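Local coordinates for protein putative sporulation-specific glycosylase YdhD (Bacillus subtilis subsp. subtilis str. 168, PDB 3CZ8) that probably hydrolyses glycosidic bonds of polysaccharides during sporulation, this chain being the family 18 glycosyl hydrolase part of a longer protein that also carries LysM repeats, at residues Glu84-Val89 / Glu120-Ala125; Val115-Glu120 / Asp128-Phe133; Phe207-Ala210 / Lys216-Ile219; Asn245-Ala250 / Val280-Val285; Ala255-Ser260 / Pro266-Ser271. The protein carries 1 engineered substitution. All blocks are in the same frame, centred on the assembly; numbering follows the deposited sequence.

Contact 1 of 5, residues Glu84-Val89 / Glu120-Ala125; sequences EIVHQV and EQVSAA
ND1 of H87 is the polar atom on which this contact converges. S123 OG lies near the plane of the imidazole, at its edge, 3.6 Å from ND1, which is too long to count as a hydrogen bond. The bond ND1 does make is a weak one, to OD2 of D126 just beyond the second segment. H87 gets there by carrying CG anti to its backbone nitrogen (chi1 -177°), which takes the ring from the helix toward S123. The S123 side chain leaves the backbone toward the helix.

One residue earlier, at V86, the contact is apolar. V86 points at the loop, and its CG2 rests 4.3 Å from CG2 of V122, methyl against methyl, while its CG1 lies 4.4 Å from the carbonyl O of Q121. These are loose approaches, and the two segments bury only 151 Å² between them. Q121 itself has a left-handed backbone (phi 56°, psi 41°), so the chain bends sharply just after E120, the predicted proton donor. The E120 side chain points away from the helix, and its OE2 is hydrogen-bonded to a bound glycerol, probably from the crystallisation liquor. N75 ND2 bonds to the carbonyl O of E120, tying the start of the loop to the neighbouring barrel strand.

The segment 120-125 is thus the link between strand 114-118 and helix 127-143. Helix 83-90 packs beside it, with V86 also touching N75 of strand 68-77 and V89 packing on helix 93-110.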
# COMPACT_ATOMS: atom_id res chain seq x y z
N GLU A 84 5.56 -20.49 18.58
CA GLU A 84 6.59 -21.36 19.15
C GLU A 84 7.99 -20.75 19.20
O GLU A 84 8.70 -20.93 20.18
CB GLU A 84 6.63 -22.71 18.41
CG GLU A 84 5.47 -23.65 18.75
CD GLU A 84 4.21 -23.41 17.92
OE1 GLU A 84 3.16 -24.00 18.25
OE2 GLU A 84 4.25 -22.63 16.93
N ILE A 85 8.39 -20.05 18.13
CA ILE A 85 9.73 -19.43 18.05
C ILE A 85 9.97 -18.42 19.18
O ILE A 85 11.03 -18.44 19.82
CB ILE A 85 10.00 -18.80 16.65
CG1 ILE A 85 10.30 -19.91 15.63
CG2 ILE A 85 11.16 -17.80 16.69
CD1 ILE A 85 10.88 -19.43 14.31
N VAL A 86 8.97 -17.56 19.43
CA VAL A 86 9.03 -16.59 20.53
C VAL A 86 9.02 -17.29 21.91
O VAL A 86 9.70 -16.83 22.84
CB VAL A 86 7.95 -15.46 20.40
CG1 VAL A 86 6.53 -16.00 20.56
CG2 VAL A 86 8.21 -14.31 21.37
N HIS A 87 8.29 -18.41 22.02
CA HIS A 87 8.25 -19.22 23.24
C HIS A 87 9.61 -19.82 23.60
O HIS A 87 10.01 -19.83 24.76
CB HIS A 87 7.19 -20.32 23.11
CG HIS A 87 7.02 -21.16 24.34
ND1 HIS A 87 6.10 -20.86 25.33
CD2 HIS A 87 7.63 -22.30 24.74
CE1 HIS A 87 6.17 -21.76 26.28
NE2 HIS A 87 7.09 -22.65 25.96
N GLN A 88 10.33 -20.30 22.59
CA GLN A 88 11.66 -20.89 22.76
C GLN A 88 12.68 -19.85 23.20
O GLN A 88 13.64 -20.17 23.90
CB GLN A 88 12.12 -21.57 21.47
CG GLN A 88 11.44 -22.91 21.18
CD GLN A 88 11.84 -23.48 19.83
OE1 GLN A 88 11.56 -22.90 18.78
NE2 GLN A 88 12.48 -24.64 19.85
N VAL A 89 12.47 -18.60 22.76
CA VAL A 89 13.32 -17.48 23.14
C VAL A 89 13.04 -17.04 24.58
O VAL A 89 13.97 -16.92 25.39
CB VAL A 89 13.15 -16.29 22.16
CG1 VAL A 89 13.83 -15.04 22.69
CG2 VAL A 89 13.71 -16.64 20.79
N GLU A 120 3.88 -11.13 18.01
CA GLU A 120 2.48 -11.50 18.03
C GLU A 120 2.31 -12.97 18.35
O GLU A 120 3.25 -13.76 18.19
CB GLU A 120 1.80 -11.13 16.72
CG GLU A 120 1.65 -9.63 16.54
CD GLU A 120 0.98 -9.25 15.24
OE1 GLU A 120 0.06 -9.97 14.80
OE2 GLU A 120 1.39 -8.22 14.66
N GLN A 121 1.11 -13.30 18.82
CA GLN A 121 0.75 -14.64 19.32
C GLN A 121 1.69 -15.08 20.45
O GLN A 121 2.13 -16.23 20.49
CB GLN A 121 0.70 -15.68 18.18
CG GLN A 121 -0.37 -15.41 17.11
CD GLN A 121 -0.14 -16.21 15.84
OE1 GLN A 121 0.18 -17.41 15.88
NE2 GLN A 121 -0.30 -15.56 14.69
N VAL A 122 2.00 -14.15 21.35
CA VAL A 122 2.75 -14.47 22.56
C VAL A 122 1.80 -15.26 23.44
O VAL A 122 0.70 -14.79 23.75
CB VAL A 122 3.28 -13.19 23.29
CG1 VAL A 122 3.74 -13.50 24.72
CG2 VAL A 122 4.42 -12.55 22.50
N SER A 123 2.20 -16.49 23.79
CA SER A 123 1.37 -17.35 24.63
C SER A 123 1.16 -16.75 26.03
O SER A 123 2.00 -16.00 26.53
CB SER A 123 1.93 -18.78 24.69
OG SER A 123 3.14 -18.83 25.41
N ALA A 124 0.02 -17.07 26.63
CA ALA A 124 -0.39 -16.52 27.93
C ALA A 124 0.49 -16.95 29.10
O ALA A 124 0.54 -16.26 30.12
CB ALA A 124 -1.83 -16.91 28.21
N ALA A 125 1.16 -18.09 28.95
CA ALA A 125 2.08 -18.59 29.98
C ALA A 125 3.38 -17.78 30.02
O ALA A 125 4.06 -17.75 31.04
CB ALA A 125 2.38 -20.06 29.74

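Contact 2 of 5, residues Val115-Glu120 / Asp128-Phe133; sequences VTIDFE and DLFTGF
F119 puts CD2 and CE2 of its ring between F130 and F133, one helical turn apart on helix 127-143. CD2 of F119 comes within 3.5 Å of F130 CE2, and CE2 of F119 within 3.7 Å of F133 CE2. F130 carries CG anti to the backbone N (chi1 -171°), which sends its ring toward F119. Neither pair is a true stack: F119 and F130 meet rim to rim (planes at 29°), and F119 and F133, at 21°, are slid almost clear of each other. One face of the F119 ring is covered by I117, whose CG2 sits over the centre, 3.7 Å from the ring plane. That same CG2 abuts the edge of F130, 4.1 Å from CZ, and CD1 of I117 reaches the edge of F133. With an alanine at F119, the notch between the helix rings would probably become a gap, and I117 CG2 would lose its cover. Along the chain the side chains alternate: I117 and F119 face the helix, D118 and E120 point the other way. This is the strand-to-helix packing of a beta-alpha-beta unit in a TIM barrel, the D-x-E end of the family 18 signature turned inward.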
# COMPACT_ATOMS: atom_id res chain seq x y z
N VAL A 115 13.88 0.69 18.62
CA VAL A 115 13.14 -0.44 18.06
C VAL A 115 11.63 -0.38 18.27
O VAL A 115 11.12 0.41 19.06
CB VAL A 115 13.62 -1.83 18.59
CG1 VAL A 115 15.01 -2.14 18.10
CG2 VAL A 115 13.54 -1.90 20.09
N THR A 116 10.95 -1.25 17.53
CA THR A 116 9.55 -1.56 17.75
C THR A 116 9.48 -3.07 17.85
O THR A 116 9.76 -3.78 16.89
CB THR A 116 8.65 -1.03 16.62
OG1 THR A 116 8.78 0.39 16.55
CG2 THR A 116 7.18 -1.38 16.89
N ILE A 117 9.15 -3.56 19.04
CA ILE A 117 8.95 -4.99 19.21
C ILE A 117 7.55 -5.30 18.70
O ILE A 117 6.56 -4.72 19.17
CB ILE A 117 9.14 -5.44 20.69
CG1 ILE A 117 10.60 -5.28 21.13
CG2 ILE A 117 8.68 -6.88 20.87
CD1 ILE A 117 11.62 -6.18 20.37
N ASP A 118 7.47 -6.17 17.70
CA ASP A 118 6.20 -6.61 17.16
C ASP A 118 6.16 -8.13 17.30
O ASP A 118 6.27 -8.87 16.32
CB ASP A 118 6.03 -6.15 15.70
CG ASP A 118 4.69 -6.55 15.09
OD1 ASP A 118 3.72 -6.77 15.84
OD2 ASP A 118 4.62 -6.66 13.85
N PHE A 119 6.02 -8.59 18.54
CA PHE A 119 5.86 -10.01 18.80
C PHE A 119 4.38 -10.30 18.92
O PHE A 119 3.70 -9.78 19.80
CB PHE A 119 6.61 -10.48 20.06
CG PHE A 119 8.12 -10.45 19.95
CD1 PHE A 119 8.76 -10.20 18.73
CD2 PHE A 119 8.91 -10.70 21.07
CE1 PHE A 119 10.15 -10.17 18.63
CE2 PHE A 119 10.31 -10.69 20.98
CZ PHE A 119 10.92 -10.42 19.76
N GLU A 120 3.88 -11.13 18.01
CA GLU A 120 2.48 -11.50 18.03
C GLU A 120 2.31 -12.97 18.35
O GLU A 120 3.25 -13.76 18.19
CB GLU A 120 1.80 -11.13 16.72
CG GLU A 120 1.65 -9.63 16.54
CD GLU A 120 0.98 -9.25 15.24
OE1 GLU A 120 0.06 -9.97 14.80
OE2 GLU A 120 1.39 -8.22 14.66
N ASP A 128 4.81 -12.96 31.96
CA ASP A 128 5.79 -12.34 32.83
C ASP A 128 7.19 -12.46 32.25
O ASP A 128 8.05 -11.62 32.50
CB ASP A 128 5.69 -12.94 34.24
CG ASP A 128 4.45 -12.48 34.99
OD1 ASP A 128 4.17 -13.01 36.08
OD2 ASP A 128 3.75 -11.57 34.48
N LEU A 129 7.41 -13.50 31.44
CA LEU A 129 8.68 -13.69 30.75
C LEU A 129 8.88 -12.68 29.63
O LEU A 129 10.01 -12.27 29.35
CB LEU A 129 8.79 -15.11 30.19
CG LEU A 129 8.76 -16.27 31.20
CD1 LEU A 129 8.64 -17.59 30.47
CD2 LEU A 129 10.00 -16.26 32.10
N PHE A 130 7.78 -12.29 28.99
CA PHE A 130 7.78 -11.26 27.95
C PHE A 130 8.10 -9.90 28.56
O PHE A 130 8.93 -9.18 28.03
CB PHE A 130 6.45 -11.24 27.19
CG PHE A 130 6.45 -10.35 25.97
CD1 PHE A 130 5.30 -9.66 25.60
CD2 PHE A 130 7.59 -10.21 25.18
CE1 PHE A 130 5.29 -8.84 24.47
CE2 PHE A 130 7.59 -9.38 24.06
CZ PHE A 130 6.43 -8.70 23.71
N THR A 131 7.45 -9.58 29.68
CA THR A 131 7.72 -8.36 30.43
C THR A 131 9.18 -8.28 30.88
O THR A 131 9.83 -7.23 30.73
CB THR A 131 6.78 -8.23 31.64
OG1 THR A 131 5.42 -8.38 31.20
CG2 THR A 131 6.94 -6.88 32.34
N GLY A 132 9.69 -9.39 31.40
CA GLY A 132 11.09 -9.51 31.83
C GLY A 132 12.08 -9.31 30.70
O GLY A 132 13.09 -8.62 30.88
N PHE A 133 11.79 -9.90 29.54
CA PHE A 133 12.60 -9.70 28.34
C PHE A 133 12.65 -8.23 27.94
O PHE A 133 13.70 -7.71 27.56
CB PHE A 133 12.07 -10.56 27.18
CG PHE A 133 12.52 -10.10 25.82
CD1 PHE A 133 13.82 -10.34 25.39
CD2 PHE A 133 11.65 -9.41 24.99
CE1 PHE A 133 14.24 -9.88 24.14
CE2 PHE A 133 12.06 -8.95 23.74
CZ PHE A 133 13.36 -9.19 23.32

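Contact 3 of 5, residues Phe207-Ala210 / Lys216-Ile219; sequences FTIA and KIII
T208 of helix 198-208 and I217, which opens strand 217-220, have CA atoms 8.2 Å apart. Side chains alone bridge that distance. I217 points toward T208 and I209 and stretches out, its CD1 trans along the chain (chi2 170°), so that this one methyl does nearly all the touching. CD1 meets T208 CG2 at 3.8 Å and I209 CG2 at 3.9 Å. T208 and I217 slide past each other in opposite directions, whereas I209 crosses I217 at about a right angle; the end of I209 leads away from I217, and the side chain also packs on S214 and Y298. I217 was modelled in two conformers, so these distances hold for the one described. T208 divides its two branches: CG2, anti to the backbone nitrogen, serves the contact, and OG1 turns back to hydrogen-bond the carbonyl O of T204 in its own helix. I180 of strand 177-181 packs on both T208 and I217, which places the contact inside a beta-alpha-beta unit of the barrel. With the threonine hydroxyl already satisfied, the contact is apolar, methyl against methyl, and so probably rests on burial rather than on any directional bond.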
# COMPACT_ATOMS: atom_id res chain seq x y z
N PHE A 207 -9.19 1.10 29.71
CA PHE A 207 -8.41 0.02 30.30
C PHE A 207 -6.92 0.35 30.35
O PHE A 207 -6.23 -0.02 31.31
CB PHE A 207 -8.67 -1.27 29.52
CG PHE A 207 -7.84 -2.45 29.96
CD1 PHE A 207 -8.18 -3.17 31.11
CD2 PHE A 207 -6.74 -2.86 29.22
CE1 PHE A 207 -7.43 -4.26 31.51
CE2 PHE A 207 -5.98 -3.96 29.61
CZ PHE A 207 -6.33 -4.66 30.76
N THR A 208 -6.42 1.05 29.33
CA THR A 208 -5.00 1.38 29.22
C THR A 208 -4.54 2.56 30.10
O THR A 208 -3.47 2.51 30.70
CB THR A 208 -4.59 1.64 27.75
OG1 THR A 208 -5.20 0.67 26.90
CG2 THR A 208 -3.09 1.54 27.59
N ILE A 209 -5.36 3.60 30.19
CA ILE A 209 -5.02 4.80 30.97
C ILE A 209 -5.07 4.58 32.49
O ILE A 209 -4.65 5.43 33.27
CB ILE A 209 -5.90 6.02 30.58
CG1 ILE A 209 -7.36 5.75 30.93
CG2 ILE A 209 -5.68 6.39 29.11
CD1 ILE A 209 -8.32 6.84 30.55
N ALA A 210 -5.60 3.43 32.89
CA ALA A 210 -5.60 2.99 34.28
C ALA A 210 -4.33 2.22 34.60
O ALA A 210 -4.11 1.83 35.75
CB ALA A 210 -6.83 2.13 34.56
N LYS A 216 2.58 7.84 26.77
CA LYS A 216 3.21 6.66 26.18
C LYS A 216 2.30 5.93 25.18
O LYS A 216 2.73 4.97 24.54
CB LYS A 216 3.60 5.66 27.28
CG LYS A 216 4.62 6.14 28.28
CD LYS A 216 5.14 4.95 29.08
CE LYS A 216 6.32 5.35 29.93
NZ LYS A 216 7.04 4.16 30.45
N ILE A 217 1.06 6.39 25.06
CA ILE A 217 0.02 5.66 24.33
C ILE A 217 -0.20 6.19 22.91
O ILE A 217 -0.55 7.35 22.72
CB ILE A 217 -1.33 5.66 25.10
CG1 ILE A 217 -1.16 5.09 26.51
CG2 ILE A 217 -2.39 4.88 24.34
CD1 ILE A 217 -2.37 5.27 27.43
N ILE A 218 0.00 5.31 21.93
CA ILE A 218 -0.27 5.63 20.53
C ILE A 218 -1.37 4.69 20.05
O ILE A 218 -1.24 3.47 20.17
CB ILE A 218 1.02 5.51 19.66
CG1 ILE A 218 2.02 6.62 19.99
CG2 ILE A 218 0.69 5.57 18.17
CD1 ILE A 218 3.07 6.26 21.03
N ILE A 219 -2.46 5.25 19.54
CA ILE A 219 -3.55 4.44 18.98
C ILE A 219 -3.33 4.17 17.48
O ILE A 219 -3.46 5.07 16.65
CB ILE A 219 -4.95 5.06 19.24
CG1 ILE A 219 -5.17 5.35 20.74
CG2 ILE A 219 -6.07 4.18 18.68
CD1 ILE A 219 -5.09 4.12 21.68

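Contact 4 of 5, residues Asn245-Ala250 / Val280-Val285; sequences NAIERA and VWFEGV. Engineered in segment 280-285: G284 (natural residue Asp).
CB of A246 lies over the face of the F282 ring, 3.8 Å from the centroid and 24° off the ring normal, a CH-pi contact displaced toward the rim. Its closest ring atom is CG of F282, at 3.5 Å. F282 takes chi1 65°, with CG wedged between its backbone N and carbonyl carbon, and this turns the ring toward the helix. I247, next along the helix, crosses the ring at about a right angle, CG1 and CD1 both 4.1 Å from F282 CE2. From the strand side V280 adds CG1, 4.0 Å from A246 CB, so the small alanine is met by two side chains.

N245 and E248 sit on another side of the helix. N245 ND2 bonds E248 OE1 at 2.9 Å, on the syn side of the carboxylate and 27° out of its plane. In the second subunit, Y14 OH bonds E248 OE1 and W306 O bonds N245 ND2. G284, engineered from aspartate, is the N-cap residue of helix 285-297. Across residues 245-250 and 280-285 no hydrogen bond forms, so this seam is apolar; N245 and E248 serve the dimer interface, and I247 serves both F282 and V285 of the second subunit.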
# COMPACT_ATOMS: atom_id res chain seq x y z
N ASN A 245 -9.61 1.07 -1.66
CA ASN A 245 -10.24 -0.07 -2.36
C ASN A 245 -11.72 -0.22 -2.07
O ASN A 245 -12.49 -0.54 -2.97
CB ASN A 245 -9.56 -1.39 -2.02
CG ASN A 245 -8.16 -1.50 -2.57
OD1 ASN A 245 -7.37 -2.32 -2.09
ND2 ASN A 245 -7.84 -0.70 -3.58
N ALA A 246 -12.11 -0.01 -0.81
CA ALA A 246 -13.51 -0.02 -0.42
C ALA A 246 -14.32 1.07 -1.13
O ALA A 246 -15.41 0.80 -1.62
CB ALA A 246 -13.63 0.13 1.09
N ILE A 247 -13.78 2.28 -1.16
CA ILE A 247 -14.39 3.40 -1.89
C ILE A 247 -14.48 3.09 -3.39
O ILE A 247 -15.51 3.36 -4.01
CB ILE A 247 -13.64 4.72 -1.60
CG1 ILE A 247 -14.17 5.32 -0.29
CG2 ILE A 247 -13.79 5.74 -2.74
CD1 ILE A 247 -13.11 5.99 0.54
N GLU A 248 -13.43 2.49 -3.94
CA GLU A 248 -13.39 2.07 -5.34
C GLU A 248 -14.44 1.01 -5.67
O GLU A 248 -15.00 1.03 -6.77
CB GLU A 248 -11.99 1.56 -5.70
CG GLU A 248 -10.95 2.69 -5.85
CD GLU A 248 -9.51 2.20 -5.72
OE1 GLU A 248 -9.27 1.01 -5.41
OE2 GLU A 248 -8.60 3.04 -5.91
N ARG A 249 -14.72 0.11 -4.73
CA ARG A 249 -15.76 -0.91 -4.91
C ARG A 249 -17.17 -0.32 -4.79
O ARG A 249 -18.08 -0.77 -5.46
CB ARG A 249 -15.58 -2.07 -3.94
CG ARG A 249 -14.40 -2.94 -4.28
CD ARG A 249 -14.31 -4.17 -3.41
NE ARG A 249 -13.10 -4.92 -3.70
CZ ARG A 249 -12.92 -6.21 -3.45
NH1 ARG A 249 -13.89 -6.93 -2.89
NH2 ARG A 249 -11.77 -6.80 -3.76
N ALA A 250 -17.33 0.68 -3.93
CA ALA A 250 -18.59 1.40 -3.80
C ALA A 250 -18.97 2.15 -5.07
O ALA A 250 -20.15 2.30 -5.37
CB ALA A 250 -18.56 2.34 -2.60
N VAL A 280 -19.33 -4.57 3.33
CA VAL A 280 -17.99 -3.99 3.44
C VAL A 280 -17.94 -3.01 4.60
O VAL A 280 -18.78 -2.12 4.69
CB VAL A 280 -17.57 -3.28 2.12
CG1 VAL A 280 -16.13 -2.75 2.20
CG2 VAL A 280 -17.72 -4.21 0.92
N TRP A 281 -16.97 -3.20 5.49
CA TRP A 281 -16.65 -2.24 6.56
C TRP A 281 -15.22 -1.76 6.41
O TRP A 281 -14.31 -2.55 6.16
CB TRP A 281 -16.82 -2.90 7.93
CG TRP A 281 -18.24 -3.19 8.30
CD1 TRP A 281 -18.98 -4.29 7.94
CD2 TRP A 281 -19.11 -2.37 9.09
NE1 TRP A 281 -20.24 -4.19 8.45
CE2 TRP A 281 -20.35 -3.03 9.17
CE3 TRP A 281 -18.95 -1.13 9.74
CZ2 TRP A 281 -21.44 -2.50 9.87
CZ3 TRP A 281 -20.04 -0.60 10.44
CH2 TRP A 281 -21.27 -1.29 10.50
N PHE A 282 -15.01 -0.45 6.58
CA PHE A 282 -13.72 0.17 6.33
C PHE A 282 -13.58 1.44 7.16
O PHE A 282 -14.29 1.62 8.15
CB PHE A 282 -13.51 0.43 4.82
CG PHE A 282 -14.47 1.44 4.22
CD1 PHE A 282 -15.79 1.09 3.96
CD2 PHE A 282 -14.05 2.72 3.90
CE1 PHE A 282 -16.67 2.01 3.40
CE2 PHE A 282 -14.92 3.65 3.35
CZ PHE A 282 -16.23 3.29 3.10
N GLU A 283 -12.64 2.30 6.78
CA GLU A 283 -12.42 3.59 7.45
C GLU A 283 -12.41 4.72 6.43
O GLU A 283 -11.76 4.61 5.38
CB GLU A 283 -11.09 3.57 8.19
CG GLU A 283 -11.02 2.63 9.38
CD GLU A 283 -11.70 3.17 10.63
OE1 GLU A 283 -11.66 4.40 10.85
OE2 GLU A 283 -12.25 2.37 11.40
N GLY A 284 -13.12 5.80 6.73
CA GLY A 284 -13.11 7.00 5.90
C GLY A 284 -12.55 8.21 6.64
O GLY A 284 -11.93 8.06 7.70
N VAL A 285 -12.78 9.40 6.08
CA VAL A 285 -12.25 10.65 6.63
C VAL A 285 -12.91 11.02 7.96
O VAL A 285 -12.25 11.53 8.87
CB VAL A 285 -12.38 11.83 5.62
CG1 VAL A 285 -11.45 12.98 5.99
CG2 VAL A 285 -12.09 11.37 4.20

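Contact 5 of 5, residues Ala255-Ser260 / Pro266-Ser271; sequences APIQYS and PFFRYS
Strands 258-260 and 265-271 form a beta hairpin at the edge of the five-stranded antiparallel sheet that lies beside the barrel. Two backbone bonds make Q258 and F267 its hydrogen-bonded pair: F267 N to Q258 O at 2.9 Å and nearly straight (171°), Q258 N to F267 O at 3.0 Å and more bent. Y259 and P266 follow as the non-hydrogen-bonded pair.

The aromatic contact is on the Q258 face of the hairpin. F267 CG sits between the backbone N and the carbonyl carbon (chi1 71°), putting the ring against Q258. CG of Q258 stands over that ring, 3.9 Å from its centroid, and the extended chain lays the amide almost parallel to the ring, 9° from it. The ring's edge meets S260 N, 3.7 Å from CE2, and F267 also stacks with W281 of the next strand. If F267 were a serine, the glutamine amide would probably lose the surface it lies on and be set freer to swing, and W281 would be left without its stacking partner.

Apolar packing fills the other side: A255 CB sits 3.7 Å from F268 CD1, and I257 CG2 lies alongside P266 CB. F268 and I257 both rest on A250 of helix 243-252.

Beyond the paired residues, one water bridges the two segments, donating to P256 O (2.8 Å) and Q258 OE1 and accepting from R269 N.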
# COMPACT_ATOMS: atom_id res chain seq x y z
N ALA A 255 -22.94 1.62 -4.90
CA ALA A 255 -23.49 1.42 -3.57
C ALA A 255 -23.29 2.68 -2.74
O ALA A 255 -22.18 3.22 -2.68
CB ALA A 255 -22.82 0.23 -2.90
N PRO A 256 -24.37 3.17 -2.11
CA PRO A 256 -24.27 4.33 -1.21
C PRO A 256 -23.49 4.00 0.07
O PRO A 256 -23.70 2.95 0.69
CB PRO A 256 -25.73 4.67 -0.89
CG PRO A 256 -26.49 3.40 -1.13
CD PRO A 256 -25.76 2.67 -2.21
N ILE A 257 -22.59 4.90 0.45
CA ILE A 257 -21.76 4.72 1.64
C ILE A 257 -22.47 5.28 2.87
O ILE A 257 -22.60 6.50 3.03
CB ILE A 257 -20.35 5.36 1.48
CG1 ILE A 257 -19.62 4.75 0.28
CG2 ILE A 257 -19.53 5.18 2.76
CD1 ILE A 257 -18.40 5.55 -0.19
N GLN A 258 -22.95 4.37 3.71
CA GLN A 258 -23.61 4.75 4.96
C GLN A 258 -22.66 4.73 6.16
O GLN A 258 -21.54 4.24 6.06
CB GLN A 258 -24.88 3.91 5.20
CG GLN A 258 -24.84 2.50 4.67
CD GLN A 258 -26.21 1.84 4.63
OE1 GLN A 258 -26.38 0.78 4.04
NE2 GLN A 258 -27.20 2.48 5.25
N TYR A 259 -23.13 5.27 7.27
CA TYR A 259 -22.29 5.51 8.44
C TYR A 259 -23.02 5.09 9.71
O TYR A 259 -24.10 5.59 10.02
CB TYR A 259 -21.92 7.00 8.50
CG TYR A 259 -20.79 7.34 9.44
CD1 TYR A 259 -19.46 7.15 9.05
CD2 TYR A 259 -21.04 7.87 10.70
CE1 TYR A 259 -18.41 7.47 9.91
CE2 TYR A 259 -20.00 8.20 11.56
CZ TYR A 259 -18.69 8.00 11.16
OH TYR A 259 -17.66 8.32 12.00
N SER A 260 -22.41 4.15 10.45
CA SER A 260 -22.96 3.72 11.73
C SER A 260 -22.74 4.80 12.78
O SER A 260 -21.63 5.29 12.96
CB SER A 260 -22.31 2.41 12.18
OG SER A 260 -22.80 2.02 13.45
N PRO A 266 -17.74 3.65 8.62
CA PRO A 266 -18.48 3.56 7.36
C PRO A 266 -18.68 2.12 6.91
O PRO A 266 -17.84 1.25 7.18
CB PRO A 266 -17.59 4.32 6.38
CG PRO A 266 -16.22 4.17 6.91
CD PRO A 266 -16.34 4.08 8.41
N PHE A 267 -19.79 1.88 6.23
CA PHE A 267 -20.10 0.57 5.67
C PHE A 267 -20.99 0.70 4.44
O PHE A 267 -21.64 1.73 4.25
CB PHE A 267 -20.73 -0.36 6.72
CG PHE A 267 -22.14 -0.00 7.13
CD1 PHE A 267 -23.21 -0.76 6.69
CD2 PHE A 267 -22.38 1.08 7.97
CE1 PHE A 267 -24.51 -0.44 7.07
CE2 PHE A 267 -23.67 1.41 8.36
CZ PHE A 267 -24.74 0.65 7.91
N PHE A 268 -21.00 -0.33 3.61
CA PHE A 268 -21.96 -0.44 2.52
C PHE A 268 -22.23 -1.89 2.14
O PHE A 268 -21.45 -2.78 2.48
CB PHE A 268 -21.54 0.39 1.29
CG PHE A 268 -20.27 -0.08 0.63
CD1 PHE A 268 -20.30 -0.98 -0.43
CD2 PHE A 268 -19.04 0.43 1.04
CE1 PHE A 268 -19.13 -1.39 -1.06
CE2 PHE A 268 -17.86 0.02 0.43
CZ PHE A 268 -17.91 -0.89 -0.63
N ARG A 269 -23.34 -2.11 1.45
CA ARG A 269 -23.65 -3.42 0.88
C ARG A 269 -23.86 -3.31 -0.62
O ARG A 269 -24.25 -2.25 -1.12
CB ARG A 269 -24.89 -4.02 1.55
CG ARG A 269 -24.70 -4.38 3.02
CD ARG A 269 -25.98 -4.92 3.64
NE ARG A 269 -25.79 -5.24 5.05
CZ ARG A 269 -26.05 -4.42 6.07
NH1 ARG A 269 -26.54 -3.20 5.84
NH2 ARG A 269 -25.83 -4.81 7.31
N TYR A 270 -23.58 -4.40 -1.33
CA TYR A 270 -23.83 -4.49 -2.77
C TYR A 270 -24.08 -5.93 -3.20
O TYR A 270 -23.77 -6.86 -2.45
CB TYR A 270 -22.67 -3.87 -3.58
CG TYR A 270 -21.35 -4.63 -3.52
CD1 TYR A 270 -21.08 -5.67 -4.41
CD2 TYR A 270 -20.37 -4.28 -2.59
CE1 TYR A 270 -19.87 -6.37 -4.35
CE2 TYR A 270 -19.15 -4.96 -2.54
CZ TYR A 270 -18.91 -6.00 -3.43
OH TYR A 270 -17.72 -6.69 -3.39
N SER A 271 -24.64 -6.11 -4.39
CA SER A 271 -24.79 -7.43 -5.00
C SER A 271 -23.87 -7.53 -6.21
O SER A 271 -23.88 -6.65 -7.06
CB SER A 271 -26.24 -7.69 -5.41
OG SER A 271 -27.11 -7.62 -4.30
O HOH W 1 -25.04 0.51 1.23

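Contacts 1 and 2 lie on the opposite side of the chain's centre from contacts 4 and 5; contact 3 belongs to the barrel with the first two. Contacts 1 and 2, with centres 10 Å apart, alternate along the chain, share E120 and touch through V86 and F119 at the predicted catalytic end of the barrel. Contact 3 follows in sequence on the same barrel sheet, its centre about 17 Å from that of contact 2. Contact 5 is nested inside contact 4, their centres 8 Å apart, joined through neighbouring strands 265-271 and 277-281 of the antiparallel sheet. That sheet and helix 243-252 are inserted between barrel strands 217-220 and 302-310, consistent with the insertion domain of many family 18 enzymes.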